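Local coordinates for protein N-acetyl-L-2,4-diaminobutyric acid deacetylase (Ruegeria pomeroyi, PDB 6TWL) that probably removes the acetyl group from N-acetyl-L-2,4-diaminobutyric acid during ectoine breakdown, acting as a zinc-dependent hydrolase of the succinylglutamate desuccinylase/aspartoacylase family, at residues A[180-185]-A[245-250]; A[262-267]-A[315-320]; A[269-274]-A[305-310]; A[280-285]-A[298-303]. One frame throughout, in Å; residues are numbered along the deposited sequence.

Contact 1 of 4, residues A[180-185]-A[245-250]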
loop_
_atom_site.group_PDB
_atom_site.type_symbol
_atom_site.label_atom_id
_atom_site.label_comp_id
_atom_site.label_asym_id
_atom_site.label_seq_id
_atom_site.Cartn_x
_atom_site.Cartn_y
_atom_site.Cartn_z
ATOM N N PRO A 180 4.129 10.796 -8.841
ATOM C CA PRO A 180 3.727 12.185 -9.128
ATOM C C PRO A 180 3.323 12.975 -7.896
ATOM O O PRO A 180 3.376 14.210 -7.927
ATOM C CB PRO A 180 2.551 12.015 -10.100
ATOM C CG PRO A 180 2.817 10.714 -10.767
ATOM C CD PRO A 180 3.420 9.836 -9.708
ATOM N N TYR A 181 2.930 12.310 -6.812
ATOM C CA TYR A 181 2.555 12.979 -5.575
ATOM C C TYR A 181 3.254 12.304 -4.404
ATOM O O TYR A 181 3.398 11.079 -4.378
ATOM C CB TYR A 181 1.037 12.962 -5.379
ATOM C CG TYR A 181 0.291 13.700 -6.464
ATOM C CD1 TYR A 181 -0.095 13.054 -7.633
ATOM C CD2 TYR A 181 -0.014 15.047 -6.330
ATOM C CE1 TYR A 181 -0.771 13.729 -8.632
ATOM C CE2 TYR A 181 -0.688 15.730 -7.322
ATOM C CZ TYR A 181 -1.065 15.066 -8.470
ATOM O OH TYR A 181 -1.739 15.743 -9.461
ATOM N N SER A 182 3.696 13.111 -3.442
ATOM C CA SER A 182 4.451 12.625 -2.291
ATOM C C SER A 182 3.801 13.148 -1.021
ATOM O O SER A 182 3.834 14.354 -0.753
ATOM C CB SER A 182 5.906 13.066 -2.369
ATOM O OG SER A 182 6.415 12.883 -3.680
ATOM N N VAL A 183 3.227 12.246 -0.235
ATOM C CA VAL A 183 2.416 12.618 0.916
ATOM C C VAL A 183 3.179 12.294 2.194
ATOM O O VAL A 183 3.813 11.237 2.303
ATOM C CB VAL A 183 1.051 11.907 0.883
ATOM C CG1 VAL A 183 0.197 12.386 2.016
ATOM C CG2 VAL A 183 0.347 12.166 -0.437
ATOM N N GLU A 184 3.128 13.215 3.154
ATOM C CA GLU A 184 3.717 13.024 4.473
ATOM C C GLU A 184 2.603 12.777 5.492
ATOM O O GLU A 184 1.771 13.664 5.731
ATOM C CB GLU A 184 4.561 14.237 4.871
ATOM C CG GLU A 184 5.951 14.276 4.241
ATOM C CD GLU A 184 6.884 15.247 4.944
ATOM O OE1 GLU A 184 6.827 15.333 6.189
ATOM O OE2 GLU A 184 7.671 15.926 4.250
ATOM N N LEU A 185 2.592 11.571 6.078
ATOM C CA LEU A 185 1.638 11.152 7.110
ATOM C C LEU A 185 2.347 10.913 8.433
ATOM O O LEU A 185 3.179 10.006 8.536
ATOM C CB LEU A 185 0.929 9.841 6.764
ATOM C CG LEU A 185 -0.236 9.630 5.826
ATOM C CD1 LEU A 185 0.001 10.494 4.672
ATOM C CD2 LEU A 185 -0.201 8.168 5.426
ATOM N N ASP A 245 11.316 12.379 -11.826
ATOM C CA ASP A 245 10.439 13.344 -12.462
ATOM C C ASP A 245 9.950 14.340 -11.418
ATOM O O ASP A 245 10.379 14.326 -10.259
ATOM C CB ASP A 245 9.267 12.640 -13.149
ATOM C CG ASP A 245 9.712 11.707 -14.251
ATOM O OD1 ASP A 245 10.218 12.201 -15.279
ATOM O OD2 ASP A 245 9.549 10.480 -14.089
ATOM N N GLU A 246 9.034 15.206 -11.835
ATOM C CA GLU A 246 8.412 16.141 -10.914
ATOM C C GLU A 246 7.555 15.401 -9.898
ATOM O O GLU A 246 7.097 14.278 -10.130
ATOM C CB GLU A 246 7.548 17.142 -11.677
ATOM C CG GLU A 246 6.771 16.516 -12.831
ATOM C CD GLU A 246 5.521 15.763 -12.392
ATOM O OE1 GLU A 246 4.975 15.001 -13.217
ATOM O OE2 GLU A 246 5.065 15.949 -11.243
ATOM N N THR A 247 7.331 16.053 -8.764
ATOM C CA THR A 247 6.433 15.530 -7.752
ATOM C C THR A 247 5.850 16.696 -6.970
ATOM O O THR A 247 6.457 17.767 -6.878
ATOM C CB THR A 247 7.161 14.569 -6.817
ATOM O OG1 THR A 247 6.218 13.952 -5.931
ATOM C CG2 THR A 247 8.197 15.339 -6.030
ATOM N N VAL A 248 4.667 16.478 -6.406
ATOM C CA VAL A 248 3.966 17.492 -5.626
ATOM C C VAL A 248 3.842 16.977 -4.201
ATOM O O VAL A 248 3.290 15.895 -3.971
ATOM C CB VAL A 248 2.588 17.817 -6.220
ATOM C CG1 VAL A 248 1.827 18.760 -5.303
ATOM C CG2 VAL A 248 2.743 18.424 -7.607
ATOM N N ASN A 249 4.358 17.749 -3.247
ATOM C CA ASN A 249 4.388 17.329 -1.854
ATOM C C ASN A 249 3.133 17.804 -1.137
ATOM O O ASN A 249 2.783 18.987 -1.194
ATOM C CB ASN A 249 5.645 17.857 -1.166
ATOM C CG ASN A 249 6.871 17.021 -1.482
ATOM O OD1 ASN A 249 7.150 16.028 -0.809
ATOM N ND2 ASN A 249 7.600 17.408 -2.522
ATOM N N LEU A 250 2.461 16.874 -0.462
ATOM C CA LEU A 250 1.161 17.121 0.137
ATOM C C LEU A 250 1.140 16.622 1.574
ATOM O O LEU A 250 1.868 15.696 1.941
ATOM C CB LEU A 250 0.041 16.434 -0.651
ATOM C CG LEU A 250 -0.009 16.728 -2.149
ATOM C CD1 LEU A 250 -0.767 15.632 -2.867
ATOM C CD2 LEU A 250 -0.647 18.085 -2.402
#

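Contact 2 of 4, residues A[262-267]-A[315-320]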
loop_
_atom_site.group_PDB
_atom_site.type_symbol
_atom_site.label_atom_id
_atom_site.label_comp_id
_atom_site.label_asym_id
_atom_site.label_seq_id
_atom_site.Cartn_x
_atom_site.Cartn_y
_atom_site.Cartn_z
ATOM N N GLU A 262 -23.582 12.540 3.799
ATOM C CA GLU A 262 -24.612 12.418 4.822
ATOM C C GLU A 262 -25.889 11.782 4.288
ATOM O O GLU A 262 -26.916 11.807 4.975
ATOM C CB GLU A 262 -24.916 13.793 5.425
ATOM C CG GLU A 262 -23.717 14.453 6.096
ATOM C CD GLU A 262 -24.094 15.694 6.881
ATOM O OE1 GLU A 262 -25.016 16.416 6.446
ATOM O OE2 GLU A 262 -23.469 15.948 7.933
ATOM N N GLY A 263 -25.852 11.213 3.085
ATOM C CA GLY A 263 -27.030 10.588 2.506
ATOM C C GLY A 263 -26.661 9.761 1.294
ATOM O O GLY A 263 -25.515 9.764 0.836
ATOM N N ASP A 264 -27.660 9.043 0.780
ATOM C CA ASP A 264 -27.510 8.201 -0.399
ATOM C C ASP A 264 -28.023 8.916 -1.642
ATOM O O ASP A 264 -28.927 9.753 -1.572
ATOM C CB ASP A 264 -28.266 6.878 -0.245
ATOM C CG ASP A 264 -28.071 6.240 1.114
ATOM O OD1 ASP A 264 -27.023 6.481 1.750
ATOM O OD2 ASP A 264 -28.971 5.487 1.543
ATOM N N GLY A 265 -27.444 8.570 -2.787
ATOM C CA GLY A 265 -27.955 9.065 -4.048
ATOM C C GLY A 265 -26.984 8.802 -5.182
ATOM O O GLY A 265 -25.957 8.137 -5.015
ATOM N N LEU A 266 -27.343 9.335 -6.346
ATOM C CA LEU A 266 -26.478 9.287 -7.516
ATOM C C LEU A 266 -25.401 10.358 -7.381
ATOM O O LEU A 266 -25.699 11.518 -7.081
ATOM C CB LEU A 266 -27.307 9.479 -8.789
ATOM C CG LEU A 266 -26.626 9.620 -10.150
ATOM C CD1 LEU A 266 -26.172 8.265 -10.668
ATOM C CD2 LEU A 266 -27.597 10.251 -11.139
ATOM N N PHE A 267 -24.148 9.966 -7.589
ATOM C CA PHE A 267 -22.997 10.771 -7.200
ATOM C C PHE A 267 -22.414 11.473 -8.422
ATOM O O PHE A 267 -22.001 10.814 -9.382
ATOM C CB PHE A 267 -21.949 9.885 -6.527
ATOM C CG PHE A 267 -20.738 10.625 -6.045
ATOM C CD1 PHE A 267 -20.801 11.428 -4.917
ATOM C CD2 PHE A 267 -19.532 10.506 -6.712
ATOM C CE1 PHE A 267 -19.684 12.104 -4.470
ATOM C CE2 PHE A 267 -18.410 11.181 -6.272
ATOM C CZ PHE A 267 -18.484 11.980 -5.147
ATOM N N LEU A 315 -23.139 5.379 -7.367
ATOM C CA LEU A 315 -23.968 5.592 -6.192
ATOM C C LEU A 315 -23.082 5.817 -4.973
ATOM O O LEU A 315 -22.012 5.217 -4.844
ATOM C CB LEU A 315 -24.886 4.400 -5.932
ATOM C CG LEU A 315 -25.993 4.079 -6.932
ATOM C CD1 LEU A 315 -26.847 2.963 -6.362
ATOM C CD2 LEU A 315 -26.834 5.307 -7.236
ATOM N N ILE A 316 -23.542 6.682 -4.075
ATOM C CA ILE A 316 -22.844 6.944 -2.825
ATOM C C ILE A 316 -23.809 6.681 -1.678
ATOM O O ILE A 316 -25.031 6.768 -1.839
ATOM C CB ILE A 316 -22.275 8.383 -2.770
ATOM C CG1 ILE A 316 -21.305 8.539 -1.594
ATOM C CG2 ILE A 316 -23.397 9.407 -2.701
ATOM C CD1 ILE A 316 -20.364 9.713 -1.724
ATOM N N LYS A 317 -23.252 6.337 -0.520
ATOM C CA LYS A 317 -24.020 5.989 0.662
ATOM C C LYS A 317 -23.632 6.903 1.816
ATOM O O LYS A 317 -22.552 7.498 1.825
ATOM C CB LYS A 317 -23.791 4.523 1.056
ATOM C CG LYS A 317 -24.262 3.523 0.014
ATOM C CD LYS A 317 -24.243 2.108 0.564
ATOM C CE LYS A 317 -24.218 1.084 -0.558
ATOM N NZ LYS A 317 -22.932 0.335 -0.607
ATOM N N SER A 318 -24.538 7.023 2.787
ATOM C CA SER A 318 -24.245 7.801 3.983
ATOM C C SER A 318 -22.995 7.257 4.661
ATOM O O SER A 318 -22.870 6.051 4.885
ATOM C CB SER A 318 -25.432 7.764 4.949
ATOM O OG SER A 318 -25.293 8.740 5.967
ATOM N N GLY A 319 -22.055 8.149 4.962
ATOM C CA GLY A 319 -20.817 7.779 5.607
ATOM C C GLY A 319 -19.639 7.614 4.670
ATOM O O GLY A 319 -18.493 7.678 5.127
ATOM N N ASP A 320 -19.886 7.410 3.379
ATOM C CA ASP A 320 -18.797 7.330 2.418
ATOM C C ASP A 320 -18.062 8.665 2.350
ATOM O O ASP A 320 -18.653 9.733 2.536
ATOM C CB ASP A 320 -19.326 6.964 1.029
ATOM C CG ASP A 320 -19.973 5.589 0.984
ATOM O OD1 ASP A 320 -19.743 4.784 1.909
ATOM O OD2 ASP A 320 -20.719 5.317 0.016
#

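Contact 3 of 4, residues A[269-274]-A[305-310]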
loop_
_atom_site.group_PDB
_atom_site.type_symbol
_atom_site.label_atom_id
_atom_site.label_comp_id
_atom_site.label_asym_id
_atom_site.label_seq_id
_atom_site.Cartn_x
_atom_site.Cartn_y
_atom_site.Cartn_z
ATOM N N MET A 269 -19.437 14.029 -9.237
ATOM C CA MET A 269 -18.267 14.793 -8.834
ATOM C C MET A 269 -18.078 15.994 -9.747
ATOM O O MET A 269 -18.192 15.878 -10.969
ATOM C CB MET A 269 -17.026 13.915 -8.859
ATOM C CG MET A 269 -15.767 14.699 -8.598
ATOM S SD MET A 269 -14.736 13.827 -7.426
ATOM C CE MET A 269 -15.267 14.514 -5.861
ATOM N N MET A 270 -17.776 17.150 -9.157
ATOM C CA MET A 270 -17.636 18.375 -9.928
ATOM C C MET A 270 -16.188 18.754 -10.239
ATOM O O MET A 270 -15.976 19.625 -11.088
ATOM C CB MET A 270 -18.336 19.535 -9.194
ATOM C CG MET A 270 -19.799 19.267 -8.806
ATOM S SD MET A 270 -20.855 18.831 -10.201
ATOM C CE MET A 270 -20.724 20.316 -11.193
ATOM N N ILE A 271 -15.188 18.124 -9.608
ATOM C CA ILE A 271 -13.797 18.574 -9.717
ATOM C C ILE A 271 -12.875 17.452 -10.221
ATOM O O ILE A 271 -13.088 16.267 -9.938
ATOM C CB ILE A 271 -13.307 19.148 -8.354
ATOM C CG1 ILE A 271 -14.170 20.328 -7.897
ATOM C CG2 ILE A 271 -11.862 19.652 -8.423
ATOM C CD1 ILE A 271 -14.427 21.389 -8.983
ATOM N N ASP A 272 -11.828 17.840 -10.973
ATOM C CA ASP A 272 -10.737 16.922 -11.321
ATOM C C ASP A 272 -10.044 16.341 -10.090
ATOM O O ASP A 272 -9.618 17.085 -9.201
ATOM C CB ASP A 272 -9.654 17.632 -12.142
ATOM C CG ASP A 272 -9.999 17.813 -13.592
ATOM O OD1 ASP A 272 -9.477 17.032 -14.405
ATOM O OD2 ASP A 272 -10.836 18.715 -13.888
ATOM N N LEU A 273 -9.888 15.010 -10.055
ATOM C CA LEU A 273 -8.844 14.420 -9.213
ATOM C C LEU A 273 -7.526 15.112 -9.537
ATOM O O LEU A 273 -7.166 15.250 -10.708
ATOM C CB LEU A 273 -8.704 12.907 -9.455
ATOM C CG LEU A 273 -9.236 11.877 -8.451
ATOM C CD1 LEU A 273 -8.685 10.489 -8.763
ATOM C CD2 LEU A 273 -8.900 12.281 -7.023
ATOM N N GLY A 274 -6.820 15.592 -8.510
ATOM C CA GLY A 274 -5.612 16.376 -8.736
ATOM C C GLY A 274 -5.818 17.863 -8.985
ATOM O O GLY A 274 -4.830 18.608 -9.023
ATOM N N GLY A 305 -6.497 23.274 -1.338
ATOM C CA GLY A 305 -5.455 22.323 -1.694
ATOM C C GLY A 305 -5.798 21.620 -2.999
ATOM O O GLY A 305 -6.404 22.209 -3.894
ATOM N N LEU A 306 -5.399 20.352 -3.077
ATOM C CA LEU A 306 -5.612 19.523 -4.255
ATOM C C LEU A 306 -6.503 18.343 -3.896
ATOM O O LEU A 306 -6.301 17.698 -2.862
ATOM C CB LEU A 306 -4.282 19.004 -4.816
ATOM C CG LEU A 306 -3.251 20.026 -5.294
ATOM C CD1 LEU A 306 -2.077 19.325 -5.954
ATOM C CD2 LEU A 306 -3.879 21.016 -6.250
ATOM N N VAL A 307 -7.483 18.057 -4.750
ATOM C CA VAL A 307 -8.300 16.859 -4.571
ATOM C C VAL A 307 -7.416 15.649 -4.853
ATOM O O VAL A 307 -6.964 15.448 -5.984
ATOM C CB VAL A 307 -9.538 16.872 -5.476
ATOM C CG1 VAL A 307 -10.589 15.901 -4.947
ATOM C CG2 VAL A 307 -10.108 18.272 -5.571
ATOM N N ILE A 308 -7.155 14.848 -3.824
ATOM C CA ILE A 308 -6.269 13.695 -3.940
ATOM C C ILE A 308 -7.015 12.374 -3.877
ATOM O O ILE A 308 -6.415 11.326 -4.172
ATOM C CB ILE A 308 -5.161 13.730 -2.867
ATOM C CG1 ILE A 308 -5.778 13.756 -1.467
ATOM C CG2 ILE A 308 -4.277 14.945 -3.067
ATOM C CD1 ILE A 308 -4.856 13.234 -0.385
ATOM N N SER A 309 -8.292 12.383 -3.505
ATOM C CA SER A 309 -9.095 11.173 -3.448
ATOM C C SER A 309 -10.552 11.540 -3.684
ATOM O O SER A 309 -10.979 12.658 -3.383
ATOM C CB SER A 309 -8.947 10.455 -2.105
ATOM O OG SER A 309 -9.466 9.139 -2.180
ATOM N N ARG A 310 -11.308 10.588 -4.225
ATOM C CA ARG A 310 -12.716 10.814 -4.518
ATOM C C ARG A 310 -13.467 9.495 -4.456
ATOM O O ARG A 310 -12.909 8.432 -4.741
ATOM C CB ARG A 310 -12.910 11.457 -5.897
ATOM C CG ARG A 310 -12.265 10.690 -7.043
ATOM C CD ARG A 310 -13.019 10.889 -8.352
ATOM N NE ARG A 310 -14.406 10.440 -8.263
ATOM C CZ ARG A 310 -15.164 10.141 -9.314
ATOM N NH1 ARG A 310 -14.672 10.241 -10.541
ATOM N NH2 ARG A 310 -16.414 9.740 -9.137
#

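Contact 4 of 4, residues A[280-285]-A[298-303]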
loop_
_atom_site.group_PDB
_atom_site.type_symbol
_atom_site.label_atom_id
_atom_site.label_comp_id
_atom_site.label_asym_id
_atom_site.label_seq_id
_atom_site.Cartn_x
_atom_site.Cartn_y
_atom_site.Cartn_z
ATOM N N GLY A 280 -14.544 26.213 0.267
ATOM C CA GLY A 280 -15.853 26.661 -0.146
ATOM C C GLY A 280 -16.268 26.224 -1.537
ATOM O O GLY A 280 -17.461 26.291 -1.858
ATOM N N ASP A 281 -15.325 25.787 -2.370
ATOM C CA ASP A 281 -15.669 25.330 -3.710
ATOM C C ASP A 281 -16.512 24.061 -3.646
ATOM O O ASP A 281 -16.434 23.281 -2.694
ATOM C CB ASP A 281 -14.409 25.067 -4.533
ATOM C CG ASP A 281 -13.721 26.340 -4.980
ATOM O OD1 ASP A 281 -14.209 27.438 -4.638
ATOM O OD2 ASP A 281 -12.688 26.239 -5.674
ATOM N N LEU A 282 -17.319 23.856 -4.684
ATOM C CA LEU A 282 -18.192 22.693 -4.768
ATOM C C LEU A 282 -17.393 21.479 -5.229
ATOM O O LEU A 282 -16.794 21.497 -6.310
ATOM C CB LEU A 282 -19.349 22.974 -5.724
ATOM C CG LEU A 282 -20.465 21.933 -5.788
ATOM C CD1 LEU A 282 -21.197 21.898 -4.468
ATOM C CD2 LEU A 282 -21.424 22.243 -6.925
ATOM N N LEU A 283 -17.379 20.426 -4.409
ATOM C CA LEU A 283 -16.687 19.190 -4.757
ATOM C C LEU A 283 -17.572 18.222 -5.532
ATOM O O LEU A 283 -17.117 17.612 -6.505
ATOM C CB LEU A 283 -16.174 18.487 -3.497
ATOM C CG LEU A 283 -15.088 19.132 -2.639
ATOM C CD1 LEU A 283 -14.979 18.385 -1.319
ATOM C CD2 LEU A 283 -13.756 19.134 -3.367
ATOM N N ALA A 284 -18.827 18.067 -5.118
ATOM C CA ALA A 284 -19.668 17.009 -5.652
ATOM C C ALA A 284 -21.128 17.318 -5.364
ATOM O O ALA A 284 -21.454 18.095 -4.461
ATOM C CB ALA A 284 -19.289 15.645 -5.062
ATOM N N ARG A 285 -21.999 16.696 -6.155
ATOM C CA ARG A 285 -23.437 16.715 -5.942
ATOM C C ARG A 285 -23.940 15.286 -5.797
ATOM O O ARG A 285 -23.425 14.363 -6.433
ATOM C CB ARG A 285 -24.179 17.391 -7.100
ATOM C CG ARG A 285 -24.083 18.900 -7.135
ATOM C CD ARG A 285 -24.748 19.438 -8.391
ATOM N NE ARG A 285 -24.480 20.857 -8.591
ATOM C CZ ARG A 285 -24.382 21.435 -9.784
ATOM N NH1 ARG A 285 -24.528 20.712 -10.887
ATOM N NH2 ARG A 285 -24.133 22.734 -9.874
ATOM N N GLU A 298 -25.261 19.313 -1.873
ATOM C CA GLU A 298 -23.956 19.826 -2.261
ATOM C C GLU A 298 -22.921 19.526 -1.186
ATOM O O GLU A 298 -23.210 19.604 0.011
ATOM C CB GLU A 298 -24.017 21.333 -2.508
ATOM C CG GLU A 298 -24.798 21.743 -3.742
ATOM C CD GLU A 298 -24.743 23.238 -3.978
ATOM O OE1 GLU A 298 -24.532 23.983 -2.998
ATOM O OE2 GLU A 298 -24.908 23.670 -5.137
ATOM N N TYR A 299 -21.706 19.195 -1.621
ATOM C CA TYR A 299 -20.595 18.930 -0.718
ATOM C C TYR A 299 -19.425 19.808 -1.124
ATOM O O TYR A 299 -18.959 19.736 -2.266
ATOM C CB TYR A 299 -20.212 17.449 -0.737
ATOM C CG TYR A 299 -21.266 16.588 -0.090
ATOM C CD1 TYR A 299 -21.328 16.463 1.290
ATOM C CD2 TYR A 299 -22.216 15.925 -0.852
ATOM C CE1 TYR A 299 -22.295 15.691 1.894
ATOM C CE2 TYR A 299 -23.190 15.147 -0.256
ATOM C CZ TYR A 299 -23.223 15.033 1.118
ATOM O OH TYR A 299 -24.190 14.260 1.717
ATOM N N ARG A 300 -18.955 20.634 -0.193
ATOM C CA ARG A 300 -17.992 21.679 -0.494
ATOM C C ARG A 300 -16.705 21.470 0.293
ATOM O O ARG A 300 -16.705 20.867 1.370
ATOM C CB ARG A 300 -18.583 23.063 -0.197
ATOM C CG ARG A 300 -19.662 23.459 -1.191
ATOM C CD ARG A 300 -20.335 24.773 -0.841
ATOM N NE ARG A 300 -21.441 25.043 -1.755
ATOM C CZ ARG A 300 -21.296 25.576 -2.965
ATOM N NH1 ARG A 300 -20.089 25.905 -3.407
ATOM N NH2 ARG A 300 -22.356 25.782 -3.732
ATOM N N ALA A 301 -15.607 21.973 -0.265
ATOM C CA ALA A 301 -14.298 21.798 0.349
ATOM C C ALA A 301 -14.191 22.618 1.629
ATOM O O ALA A 301 -14.589 23.787 1.668
ATOM C CB ALA A 301 -13.197 22.203 -0.630
ATOM N N ARG A 302 -13.652 22.000 2.678
ATOM C CA ARG A 302 -13.414 22.683 3.940
ATOM C C ARG A 302 -11.997 23.230 4.063
ATOM O O ARG A 302 -11.726 23.993 4.998
ATOM C CB ARG A 302 -13.708 21.742 5.116
ATOM C CG ARG A 302 -15.145 21.239 5.150
ATOM C CD ARG A 302 -15.420 20.407 6.395
ATOM N NE ARG A 302 -15.158 21.146 7.629
ATOM C CZ ARG A 302 -15.955 22.087 8.128
ATOM N NH1 ARG A 302 -17.079 22.414 7.504
ATOM N NH2 ARG A 302 -15.628 22.703 9.256
ATOM N N ARG A 303 -11.096 22.859 3.152
ATOM C CA ARG A 303 -9.740 23.389 3.119
ATOM C C ARG A 303 -9.288 23.524 1.675
ATOM O O ARG A 303 -9.717 22.766 0.800
ATOM C CB ARG A 303 -8.738 22.499 3.861
ATOM C CG ARG A 303 -9.048 22.266 5.310
ATOM C CD ARG A 303 -7.876 21.613 6.011
ATOM N NE ARG A 303 -6.608 22.217 5.628
ATOM C CZ ARG A 303 -5.691 22.623 6.498
ATOM N NH1 ARG A 303 -5.907 22.488 7.799
ATOM N NH2 ARG A 303 -4.561 23.165 6.069
#

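Contact 1 of 4, residues A[180-185]-A[245-250]
The Tyr181 ring and the Val248 side chain lie side by side and point the same way, with Tyr181 CD2 3.8 Å from Val248 CB. The same corner of the ring, Tyr181 CD2, also meets the methyl Leu250 CD1 at 3.6 Å. These residues sit on two parallel strands, 181-184 and 248-250, the second being the outermost on this side of the mixed sheet in the succinylglutamate desuccinylase/aspartoacylase fold, related to the zinc exopeptidases. With CG anti to the carbonyl carbon (chi1 -62°), the Tyr181 ring stands up from the face it shares with Val183, Val248 and Leu250. Leu306 and Ile308 of strand 305-311 pack onto that face. Val183 lies about 8 Å, side chain to side chain, from Glu209, which binds zinc in the metal-bound enzyme; this model has none.

Between the strands the backbone ladder begins with Val248 N on Pro180 O at 3.0 Å. Ser182 then reaches both ways, giving its N to Val248 O at 2.9 Å and taking Leu250 N on its O at 2.9 Å. Glu184 N to Leu250 O, 3.0 Å, finishes the set.

On the other face, helix 167-177 brings Met174 against Ser182 and Lys175 against Thr247 and Asn249. Thr247 OG1 bonds to Ala179 O; its very short approach to Ser182 OG is doubtful. Alongside, the amide oxygen Asn249 OD1 rests 3.6 Å from Ser182 CB.

Contact 2 of 4, residues A[262-267]-A[315-320]
Strand 315-316 pairs antiparallel with the start of strand 265-269, forming one edge of a four-stranded sheet, and Gly265 with Ile316 is its hydrogen-bonded pair. Ile316 N gives its hydrogen to Gly265 O at 3.0 Å, nearly along the C=O axis, and Gly265 N returns a longer bond to Ile316 O at 3.2 Å. Ile316 holds CG1 anti to its backbone N (chi1 -168°) and stays extended beyond it, which carries CD1 obliquely against the Phe267 ring, 3.7 Å from Phe267 CD1. Val322 packs on both side chains, while His311 meets Phe267 edge to face. Putting an alanine at this position would probably open a gap beside the Phe267 ring and leave that ring freer to shift.

Past the strand, a type II turn runs from Lys317 to Asp320, closed by Asp320 N on Lys317 O at 3.1 Å. Its Gly319 has backbone angles at which a CB would jam against the preceding carbonyl. The Asp320 carboxylate folds back to take Lys317 N on OD2, from above its plane. Asp264 ties the turn to the other segment: its OD1 accepts Ser318 N at 2.7 Å, with an N-H...O angle of 146°.

Contact 3 of 4, residues A[269-274]-A[305-310]
Met269 crosses Arg310 obliquely, and its sulfur does most of the touching: Met269 SD lies 3.4 Å from Arg310 CB and 3.5 Å from Arg310 NE. Further back on the methionine, Met269 CB sits over the centre of the guanidinium, 4.1 Å above its plane. Arg310 reaches this place with CG set between its backbone N and carbonyl carbon (chi1 55°) and with a bend at chi3, which brings NE as well as CB against the sulfur. Leu273 meets the same arginine at about a right angle; its branch point CG presses on Arg310 CG at 3.5 Å, a tight fit for two carbons. Leu273 CD2 instead reaches the strand backbone, 3.6 Å from Ser309 N.

The backbone here belongs to strand 305-311, a central member of the curled antiparallel sheet in the C-terminal part of the chain, and Ile308 and Ser309 form a classic beta bulge, both facing Val324. The side chain of Ser309 is about 7 Å from that of Glu209, which binds zinc in the metal-bound enzyme though none is present in this model.

An alanine in place of Arg310 keeps CB but not the chain beyond it, which would probably open a gap beside Leu273 CG and leave Met269 CB without the guanidinium it covers.

Toward the other end, Ile271 and Val307 also cross at about a right angle, their CG2 methyls 3.6 Å apart. Gly274 N points in the carbonyl plane at Val307 O, although the modelled 2.5 Å is doubtfully short.

Contact 4 of 4, residues A[280-285]-A[298-303]
Arg300 leans on the partner segment of a beta hairpin, strands 282-285 and 298-300, touching it along nearly its whole length. Its CB lies 3.3 Å from Asp281 O. Arg300 CG has both Asp281 O and Gly280 O to one side, and CD comes within 3.4 Å of Gly280 O. The chain is extended from CG to NE (chi3 -175°), which carries the guanidinium out over Leu282, whose CD1 sits 4.0 Å above the guanidinium plane at its centre. At the tip, Arg300 NH1 bonds to Gly280 O at 3.1 Å, with the oxygen in the guanidinium plane, while NH2 makes a salt bridge at 2.9 Å to Glu298 OE1, two residues back on its own strand, from above the carboxylate plane. Leu282 crosses Glu298 at about a right angle, its CD1 touching Glu298 CB at 3.5 Å.

On the other side of the hairpin, the Tyr299 hydroxyl oxygen takes the N-H of Glu262, and its ring packs on Val322 of strand 321-326. The strands slip by one residue in a classic beta bulge, where Leu283 and Ala284 both face Tyr299. Tyr299 O accordingly takes two donors: Leu283 N at 2.8 Å and, weakly, Ala284 N at 3.3 Å.

From the N terminus, contact 1 comes first: it closes a loop of some sixty residues carrying helices 194-201 and 218-234 and strand 204-209, and is complete before the others open. The remaining three are concentric and none cross. Contact 2 is the outermost, contact 3 lies within its loop, and contact 4, a hairpin, lies within that of contact 3. Contacts 2 and 4 pair strands of the same four-stranded sheet, one at each edge. Contact 3 links the loop after strand 265-269 to strand 305-311 of the neighbouring curled sheet. That strand also packs on contact 1, where Leu250 meets Ile308, joining the C-terminal beta region to the large mixed sheet.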